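Local coordinates for 2-hydroxyisobutyryl-CoA mutase large subunit (Aquincola tertiaricarbonis, PDB 4R3U), which catalyses, together with its small cobalamin-binding partner subunit, the interconversion of 2-hydroxyisobutyryl-CoA and (S)-3-hydroxybutyryl-CoA by B12-dependent rearrangement, at residues M135-D138 with P142-D145; A154-A159 with E503-R508; I257-S262 with T344-L349; F299-S302 with E308-A311. All blocks are in the same frame, centred on the assembly; numbering follows the deposited sequence.

The four contacts illustrate how a TIM-barrel mutase is tied together over short and very long spans of chain. Contact 1 comes first, closing a short turn just after helix 131-135. Contact 2 opens soon after it, at the start of helix 158-164, and closes only at helix 501-515, so that most of the chain lies within its loop. Contact 3 nests inside that loop, joining the end of helix 255-259 to the turn after strand 340-344. Contact 4, nested in turn within contact 3, fastens strand 298-302 to helix 306-327. Contacts 1 and 2 touch through D138 and D156; contacts 3 and 4 meet where A345 N probably hydrogen-bonds to S302 O.

Contact 1: M135-D138 with P142-D145; sequences MGYD and PMSD
Y137 and M143 face each other across the loop that follows a Schellman motif, in which G136, with positive phi, ends helix 131-135 of the TIM barrel. M143 CB lies over one face of the Y137 ring, 4.0 Å from its centroid and 14° off the ring normal, a CH-pi contact displaced toward the rim on the CE2 and CZ side. M143 CG continues along that flank and lies 4.0 Å from Y137 OH. The bends of the methionine chain at chi2 and chi3 then carry its sulfur and terminal methyl away from the ring. L26 of the small subunit packs on both side chains, so the pair forms part of the interface between the two kinds of subunit.

Beyond Y137 CB the contact turns polar. D138 sends its carboxylate away, to a salt bridge with R513 and hydrogen bonds with T552 and G554, while its carbonyl faces S144. The serine hydroxyl, set anti to its own carbonyl carbon (chi1 -51°), comes alongside the tyrosine at 3.5 Å from S144 OG to Y137 CB. From there S144 OG donates to D138 O at 2.7 Å, tilted 29° from the carbonyl plane.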
# COMPACT_ATOMS: atom_id res chain seq x y z
N MET A 135 -1.29 35.25 0.16
CA MET A 135 -0.72 36.39 0.88
C MET A 135 -1.55 37.68 0.79
O MET A 135 -1.19 38.68 1.40
CB MET A 135 0.76 36.60 0.46
CG MET A 135 1.65 35.41 0.75
SD MET A 135 1.46 34.68 2.40
CE MET A 135 2.42 35.81 3.48
N GLY A 136 -2.65 37.64 0.04
CA GLY A 136 -3.58 38.76 -0.10
C GLY A 136 -3.27 39.79 -1.16
O GLY A 136 -3.82 40.90 -1.13
N TYR A 137 -2.40 39.44 -2.11
CA TYR A 137 -1.98 40.35 -3.18
C TYR A 137 -2.63 40.04 -4.50
O TYR A 137 -2.90 38.87 -4.83
CB TYR A 137 -0.45 40.29 -3.39
CG TYR A 137 0.38 40.69 -2.20
CD1 TYR A 137 0.46 42.02 -1.80
CD2 TYR A 137 1.16 39.76 -1.52
CE1 TYR A 137 1.26 42.40 -0.72
CE2 TYR A 137 1.94 40.12 -0.42
CZ TYR A 137 2.00 41.45 -0.03
OH TYR A 137 2.79 41.82 1.03
N ASP A 138 -2.82 41.10 -5.30
CA ASP A 138 -3.29 40.95 -6.67
C ASP A 138 -2.07 40.52 -7.48
O ASP A 138 -0.94 40.79 -7.08
CB ASP A 138 -3.84 42.28 -7.20
CG ASP A 138 -5.17 42.67 -6.65
OD1 ASP A 138 -5.85 41.79 -6.06
OD2 ASP A 138 -5.55 43.85 -6.80
N PRO A 142 3.89 44.46 -6.76
CA PRO A 142 5.34 44.16 -6.83
C PRO A 142 5.78 42.89 -6.10
O PRO A 142 6.71 42.22 -6.55
CB PRO A 142 5.98 45.40 -6.21
CG PRO A 142 5.00 46.48 -6.46
CD PRO A 142 3.66 45.84 -6.28
N MET A 143 5.10 42.54 -5.00
CA MET A 143 5.41 41.35 -4.22
C MET A 143 5.06 40.04 -4.96
O MET A 143 5.61 38.99 -4.63
CB MET A 143 4.77 41.41 -2.83
CG MET A 143 5.49 42.34 -1.85
SD MET A 143 7.28 41.96 -1.58
CE MET A 143 7.23 40.23 -0.93
N SER A 144 4.20 40.12 -5.99
CA SER A 144 3.70 39.01 -6.80
C SER A 144 4.64 38.57 -7.92
O SER A 144 4.55 37.43 -8.35
CB SER A 144 2.32 39.33 -7.37
OG SER A 144 1.45 39.77 -6.34
N ASP A 145 5.54 39.47 -8.40
CA ASP A 145 6.51 39.21 -9.49
C ASP A 145 7.07 37.79 -9.51
O ASP A 145 7.60 37.33 -8.49
CB ASP A 145 7.66 40.24 -9.44
CG ASP A 145 8.59 40.21 -10.64
OD1 ASP A 145 8.20 40.73 -11.72
OD2 ASP A 145 9.73 39.69 -10.51

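Contact 2: A154-A159 with E503-R508; sequences AIDTLA and ERQISR
At the N-terminal end of helix 158-164 in the TIM-barrel domain, A154 and D156 receive Q505 from helix 501-515, a helix far later in the chain. T157 is the N-cap, and its side chain caps a backbone N just beyond A159. Q505 extends with CG anti to the backbone N (chi1 -179°) and then bends at chi2, which lays its amide across the A154 methyl; Q505 CD is 3.7 Å from A154 CB. Q505 NE2 donates to D156 OD2 over 3.1 Å in a nearly straight bond of 171°. The oxygen lies in the amide plane, but the nitrogen stands above the carboxylate, so the two flat groups are almost perpendicular. Both ends have further partners: S139 and T509 also bond to D156 OD2, and D160 takes Q505 NE2 as well.

Farther along, A159 CB rests 4.2 Å from R508 CD. The R508 guanidinium has salt bridges to E108 and D160, and along its edge it meets a water in plane. That water joins the two segments: it accepts from R508 NH1 at 3.2 Å and donates to Q505 OE1 at 2.5 Å and to A154 O at 2.9 Å.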
# COMPACT_ATOMS: atom_id res chain seq x y z
N ALA A 154 -4.34 31.53 -9.54
CA ALA A 154 -4.39 32.94 -9.23
C ALA A 154 -5.86 33.37 -9.16
O ALA A 154 -6.62 33.11 -10.11
CB ALA A 154 -3.68 33.73 -10.31
N ILE A 155 -6.27 33.96 -8.02
CA ILE A 155 -7.60 34.52 -7.87
C ILE A 155 -7.44 35.97 -7.38
O ILE A 155 -6.90 36.21 -6.29
CB ILE A 155 -8.64 33.69 -7.05
CG1 ILE A 155 -8.71 32.19 -7.49
CG2 ILE A 155 -10.06 34.36 -7.08
CD1 ILE A 155 -9.44 31.88 -8.82
N ASP A 156 -7.86 36.95 -8.21
CA ASP A 156 -7.78 38.38 -7.86
C ASP A 156 -9.16 38.94 -7.77
O ASP A 156 -9.40 39.79 -6.93
CB ASP A 156 -6.95 39.20 -8.88
CG ASP A 156 -5.49 38.82 -9.01
OD1 ASP A 156 -4.96 38.22 -8.08
OD2 ASP A 156 -4.90 39.11 -10.05
N THR A 157 -10.06 38.45 -8.63
CA THR A 157 -11.45 38.91 -8.85
C THR A 157 -12.47 37.73 -8.89
O THR A 157 -12.09 36.56 -9.06
CB THR A 157 -11.50 39.67 -10.19
OG1 THR A 157 -11.20 38.77 -11.27
CG2 THR A 157 -10.53 40.84 -10.25
N LEU A 158 -13.75 38.06 -8.75
CA LEU A 158 -14.86 37.11 -8.84
C LEU A 158 -14.90 36.53 -10.27
O LEU A 158 -15.21 35.34 -10.45
CB LEU A 158 -16.17 37.83 -8.49
CG LEU A 158 -17.51 37.17 -8.84
CD1 LEU A 158 -17.69 35.83 -8.11
CD2 LEU A 158 -18.65 38.11 -8.48
N ALA A 159 -14.51 37.35 -11.28
CA ALA A 159 -14.38 36.98 -12.68
C ALA A 159 -13.48 35.74 -12.85
O ALA A 159 -13.81 34.86 -13.63
CB ALA A 159 -13.81 38.14 -13.47
N GLU A 503 0.81 37.63 -17.79
CA GLU A 503 0.20 38.47 -18.82
C GLU A 503 -1.33 38.26 -18.90
O GLU A 503 -2.08 39.23 -18.85
CB GLU A 503 0.89 38.18 -20.18
CG GLU A 503 0.43 39.05 -21.35
CD GLU A 503 -0.61 38.40 -22.26
OE1 GLU A 503 -0.43 37.21 -22.62
OE2 GLU A 503 -1.59 39.09 -22.62
N ARG A 504 -1.76 36.97 -18.99
CA ARG A 504 -3.16 36.56 -19.10
C ARG A 504 -4.01 36.99 -17.88
O ARG A 504 -5.11 37.52 -18.04
CB ARG A 504 -3.25 35.05 -19.31
CG ARG A 504 -2.92 34.60 -20.74
CD ARG A 504 -3.35 33.15 -21.03
NE ARG A 504 -2.53 32.15 -20.34
CZ ARG A 504 -2.89 31.46 -19.26
NH1 ARG A 504 -4.11 31.59 -18.76
NH2 ARG A 504 -2.04 30.61 -18.69
N GLN A 505 -3.47 36.78 -16.68
CA GLN A 505 -4.09 37.10 -15.40
C GLN A 505 -4.23 38.60 -15.17
O GLN A 505 -5.34 39.03 -14.83
CB GLN A 505 -3.34 36.39 -14.25
CG GLN A 505 -3.90 36.60 -12.86
CD GLN A 505 -5.28 36.07 -12.61
OE1 GLN A 505 -5.71 35.06 -13.19
NE2 GLN A 505 -5.96 36.71 -11.69
N ILE A 506 -3.16 39.40 -15.39
CA ILE A 506 -3.19 40.87 -15.22
C ILE A 506 -4.23 41.50 -16.16
O ILE A 506 -5.00 42.36 -15.74
CB ILE A 506 -1.80 41.55 -15.39
CG1 ILE A 506 -0.59 40.72 -14.84
CG2 ILE A 506 -1.78 43.01 -14.91
CD1 ILE A 506 -0.45 40.50 -13.44
N SER A 507 -4.27 41.02 -17.42
CA SER A 507 -5.20 41.45 -18.46
C SER A 507 -6.63 41.49 -17.93
O SER A 507 -7.30 42.51 -18.10
CB SER A 507 -5.14 40.51 -19.66
OG SER A 507 -3.88 40.62 -20.31
N ARG A 508 -7.07 40.39 -17.26
CA ARG A 508 -8.40 40.26 -16.66
C ARG A 508 -8.59 41.16 -15.45
O ARG A 508 -9.64 41.81 -15.36
CB ARG A 508 -8.70 38.80 -16.30
CG ARG A 508 -10.09 38.58 -15.69
CD ARG A 508 -10.67 37.25 -16.08
NE ARG A 508 -9.87 36.17 -15.53
CZ ARG A 508 -9.79 34.95 -16.05
NH1 ARG A 508 -8.99 34.04 -15.51
NH2 ARG A 508 -10.48 34.65 -17.14
O HOH W 1 -7.53 33.37 -12.80

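Contact 3: I257-S262 with T344-L349; sequences ISEAGS and TAAATL
E259, near the C-terminal end of helix 255-259, extends its carboxylate to the backbone of A347 in the 3-10 segment 346-348 that follows strand 340-344. The main bond runs from A347 N to E259 OE1, 3.2 Å long with an angle of 166° at the hydrogen, and uses the syn lone pair, on the side of the other oxygen. A347 N also lies 3.1 Å from E259 OE2, but the 121° angle makes this second bond weak. One N-H is thus shared unequally by the two oxygens. The glutamate chain leaves with CG anti to the carbonyl carbon and bends at chi2 (-82°), which brings its end closer to the turn than its CB direction would suggest. Around the carboxylate stand three alanines: A346 CB is 3.5 Å from E259 OE2, A347 CB is 3.4 Å from E259 OE1, and A345 CB lies a little farther off.

The turn has its own internal bonds. A345 O accepts from T348 N and, in the carbonyl plane, from T348 OG1 at 2.6 Å; that hydroxyl also bonds to Q364. On the other segment, a Schellman motif with G261 at positive phi closes the helix, and E259 O accepts from R31 of the small subunit.

Cobalamin touches E259, A260, A346 and A347, and 5'-deoxyadenosine touches A346. This is consistent with a buried carboxylate that, by accepting the A347 amide, joins the end of helix 255-259 to the turn after strand 340-344 in the wall of the cofactor pocket.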
# COMPACT_ATOMS: atom_id res chain seq x y z
N ILE A 257 1.12 21.68 10.87
CA ILE A 257 1.88 21.58 12.11
C ILE A 257 2.80 20.36 11.97
O ILE A 257 4.02 20.48 12.19
CB ILE A 257 0.95 21.54 13.38
CG1 ILE A 257 0.22 22.91 13.59
CG2 ILE A 257 1.71 21.13 14.67
CD1 ILE A 257 -1.12 22.82 14.33
N SER A 258 2.25 19.20 11.52
CA SER A 258 3.05 17.99 11.28
C SER A 258 4.13 18.23 10.22
O SER A 258 5.31 17.96 10.45
CB SER A 258 2.15 16.83 10.84
OG SER A 258 2.92 15.65 10.75
N GLU A 259 3.71 18.74 9.05
CA GLU A 259 4.58 19.01 7.91
C GLU A 259 5.68 20.06 8.18
O GLU A 259 6.73 20.03 7.53
CB GLU A 259 3.75 19.30 6.67
CG GLU A 259 3.00 18.08 6.18
CD GLU A 259 3.81 17.11 5.34
OE1 GLU A 259 3.87 15.92 5.70
OE2 GLU A 259 4.41 17.56 4.34
N ALA A 260 5.44 20.96 9.17
CA ALA A 260 6.41 21.95 9.64
C ALA A 260 7.49 21.26 10.52
O ALA A 260 8.46 21.90 10.92
CB ALA A 260 5.71 23.05 10.44
N GLY A 261 7.26 19.98 10.88
CA GLY A 261 8.16 19.13 11.64
C GLY A 261 7.69 18.62 12.98
O GLY A 261 8.52 18.20 13.80
N SER A 262 6.38 18.71 13.26
CA SER A 262 5.85 18.30 14.57
C SER A 262 5.70 16.79 14.71
O SER A 262 5.76 16.03 13.74
CB SER A 262 4.50 18.97 14.85
OG SER A 262 3.39 18.16 14.48
N THR A 344 -2.20 12.55 2.94
CA THR A 344 -1.09 11.67 3.24
C THR A 344 0.16 12.54 3.44
O THR A 344 0.21 13.66 2.90
CB THR A 344 -1.00 10.54 2.19
OG1 THR A 344 -0.72 11.08 0.90
CG2 THR A 344 -2.28 9.68 2.12
N ALA A 345 1.13 12.06 4.27
CA ALA A 345 2.34 12.83 4.56
C ALA A 345 3.29 13.00 3.38
O ALA A 345 4.07 12.09 3.03
CB ALA A 345 3.07 12.25 5.75
N ALA A 346 3.29 14.21 2.82
CA ALA A 346 4.15 14.64 1.73
C ALA A 346 5.65 14.63 2.20
O ALA A 346 6.54 14.26 1.42
CB ALA A 346 3.73 16.01 1.33
N ALA A 347 5.91 14.96 3.50
CA ALA A 347 7.26 14.97 4.05
C ALA A 347 7.96 13.57 4.07
O ALA A 347 9.20 13.51 4.20
CB ALA A 347 7.26 15.61 5.44
N THR A 348 7.18 12.46 3.93
CA THR A 348 7.73 11.09 3.91
C THR A 348 8.20 10.66 2.50
O THR A 348 8.90 9.65 2.36
CB THR A 348 6.73 10.08 4.40
OG1 THR A 348 5.64 10.06 3.50
CG2 THR A 348 6.27 10.32 5.81
N LEU A 349 7.75 11.38 1.47
CA LEU A 349 8.01 11.08 0.07
C LEU A 349 9.36 11.60 -0.39
O LEU A 349 9.84 12.62 0.11
CB LEU A 349 6.84 11.57 -0.81
CG LEU A 349 5.40 11.16 -0.37
CD1 LEU A 349 4.39 11.56 -1.41
CD2 LEU A 349 5.26 9.67 -0.19

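Contact 4: F299-S302 with E308-A311; sequences FFVS and EEVA. With 3HC (3-hydroxybutanoyl-coenzyme A), chain E.
Residues 299-302 of strand 298-302 and residues 308-311 of helix 306-327, successive elements of a beta-alpha-beta unit, come closest at S302 and E309, whose CA atoms are 6.0 Å apart. E309 spans the gap. Its CG is anti to the carbonyl carbon, and a bend at chi2 (-60°) brings the carboxylate back to the end of the strand, where E309 OE1 lies 3.6 Å from S302 CA. The same oxygen is 3.2 Å from V301 O; since both are acceptors, they cannot bond to each other. K312 resolves the approach by forming a salt bridge with E309 OE1 and a hydrogen bond with V301 O, and Q303 N donates to OE1 as well. E309 OE1 is thus held by two donors, while V301 CG1 borders it at 4.1 Å. The S302 hydroxyl bonds instead to the carbonyl of Q364.

At the other end of the strand, F299 lines the substrate pocket. With CG anti to the backbone N (chi1 168°), its ring reaches the thioester of 3-hydroxybutanoyl-CoA: F299 CE2 is 3.4 Å from O1 of the ligand and F299 CZ is 3.7 Å from its C2P. C2, the carbon next to the thioester carbonyl, lies in the ring plane at its edge. Y255, H256 and H341 also meet this ring.

Within the barrel, backbone bonds link F299 to I252 in strand 252-253 and to G254 just after it, and F300 and S302 to strand 340-344. The F300 side chain lies between helices 264-283 and 306-327, touching T271 and L316, while S302 packs on S367 of helix 357-370.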
# COMPACT_ATOMS: atom_id res chain seq x y z
N PHE A 299 -8.52 19.16 9.70
CA PHE A 299 -7.65 18.67 8.64
C PHE A 299 -6.39 18.11 9.27
O PHE A 299 -5.63 18.83 9.93
CB PHE A 299 -7.37 19.79 7.60
CG PHE A 299 -6.27 19.55 6.58
CD1 PHE A 299 -6.08 18.30 6.00
CD2 PHE A 299 -5.49 20.60 6.13
CE1 PHE A 299 -5.10 18.09 5.04
CE2 PHE A 299 -4.51 20.40 5.15
CZ PHE A 299 -4.34 19.15 4.59
N PHE A 300 -6.17 16.80 9.10
CA PHE A 300 -5.00 16.11 9.65
C PHE A 300 -4.19 15.37 8.59
O PHE A 300 -4.69 15.05 7.52
CB PHE A 300 -5.43 15.15 10.79
CG PHE A 300 -6.05 15.88 11.96
CD1 PHE A 300 -5.27 16.72 12.77
CD2 PHE A 300 -7.41 15.77 12.23
CE1 PHE A 300 -5.85 17.42 13.83
CE2 PHE A 300 -7.98 16.47 13.30
CZ PHE A 300 -7.20 17.30 14.08
N VAL A 301 -2.94 15.09 8.90
CA VAL A 301 -2.06 14.30 8.04
C VAL A 301 -2.28 12.81 8.39
O VAL A 301 -2.74 12.49 9.50
CB VAL A 301 -0.54 14.70 8.25
CG1 VAL A 301 -0.02 14.28 9.62
CG2 VAL A 301 0.35 14.15 7.15
N SER A 302 -1.90 11.93 7.47
CA SER A 302 -1.80 10.50 7.71
C SER A 302 -0.33 10.25 7.49
O SER A 302 0.15 10.23 6.34
CB SER A 302 -2.64 9.69 6.74
OG SER A 302 -2.45 8.33 7.06
N GLU A 308 0.16 4.25 14.89
CA GLU A 308 0.16 5.51 15.63
C GLU A 308 -0.84 6.56 15.02
O GLU A 308 -1.55 7.23 15.76
CB GLU A 308 1.56 6.07 15.68
CG GLU A 308 1.68 7.50 16.15
CD GLU A 308 3.12 7.88 16.42
OE1 GLU A 308 3.91 7.93 15.45
OE2 GLU A 308 3.46 8.05 17.61
N GLU A 309 -0.87 6.67 13.69
CA GLU A 309 -1.74 7.58 12.95
C GLU A 309 -3.20 7.25 13.13
O GLU A 309 -3.97 8.15 13.35
CB GLU A 309 -1.31 7.63 11.46
CG GLU A 309 0.00 8.36 11.31
CD GLU A 309 -0.05 9.81 11.78
OE1 GLU A 309 -0.86 10.59 11.22
OE2 GLU A 309 0.70 10.17 12.72
N VAL A 310 -3.55 5.96 13.15
CA VAL A 310 -4.91 5.48 13.41
C VAL A 310 -5.31 5.81 14.88
O VAL A 310 -6.40 6.33 15.12
CB VAL A 310 -5.04 3.96 13.10
CG1 VAL A 310 -6.42 3.44 13.47
CG2 VAL A 310 -4.73 3.66 11.63
N ALA A 311 -4.41 5.53 15.83
CA ALA A 311 -4.61 5.79 17.25
C ALA A 311 -4.85 7.29 17.47
O ALA A 311 -5.73 7.67 18.25
CB ALA A 311 -3.38 5.36 18.02
N1A 3HC E . -24.40 8.22 6.03
C2A 3HC E . -25.36 9.31 5.72
N3A 3HC E . -24.69 10.54 5.29
C4A 3HC E . -23.34 10.61 5.19
C5A 3HC E . -22.54 9.57 5.49
C6A 3HC E . -23.07 8.40 5.92
N6A 3HC E . -22.23 7.41 6.21
N7A 3HC E . -21.28 9.96 5.28
C8A 3HC E . -21.30 11.22 4.84
N9A 3HC E . -22.57 11.63 4.82
C1B 3HC E . -23.12 12.96 4.41
C2B 3HC E . -22.68 14.08 5.32
O2B 3HC E . -23.55 14.22 6.45
C3B 3HC E . -22.74 15.29 4.40
O3B 3HC E . -24.10 15.78 4.29
P3B 3HC E . -24.48 17.35 4.36
O7A 3HC E . -23.75 17.92 3.21
O8A 3HC E . -25.95 17.31 4.20
O9A 3HC E . -24.00 17.73 5.70
C4B 3HC E . -22.33 14.72 3.05
O4B 3HC E . -22.61 13.28 3.09
C5B 3HC E . -20.85 15.01 2.74
O5B 3HC E . -20.00 14.18 3.57
P1A 3HC E . -18.96 14.77 4.68
O1A 3HC E . -19.39 16.11 5.18
O2A 3HC E . -18.70 13.71 5.66
O3A 3HC E . -17.65 14.86 3.69
P2A 3HC E . -17.09 16.16 2.91
O4A 3HC E . -15.93 15.74 2.11
O5A 3HC E . -18.18 16.91 2.24
O6A 3HC E . -16.60 17.04 4.13
CBP 3HC E . -15.06 18.02 5.72
CCP 3HC E . -15.46 16.74 4.96
CDP 3HC E . -16.19 18.32 6.71
CEP 3HC E . -13.79 17.75 6.54
CAP 3HC E . -14.87 19.23 4.75
OAP 3HC E . -14.62 20.49 5.41
C9P 3HC E . -13.92 19.01 3.54
O9P 3HC E . -14.34 18.53 2.48
N8P 3HC E . -12.66 19.45 3.68
C7P 3HC E . -11.69 19.36 2.58
C6P 3HC E . -10.44 20.15 2.91
C5P 3HC E . -9.35 20.00 1.84
O5P 3HC E . -9.47 19.23 0.88
N4P 3HC E . -8.29 20.79 2.06
C3P 3HC E . -7.14 20.79 1.18
C2P 3HC E . -5.96 21.28 1.98
S1P 3HC E . -4.42 21.24 1.01
C1 3HC E . -3.33 21.91 2.27
O1 3HC E . -3.64 22.85 3.00
C2 3HC E . -1.99 21.20 2.48
C3 3HC E . -0.96 21.57 1.41
O3 3HC E . -1.48 21.26 0.12
C4 3HC E . -0.57 23.05 1.49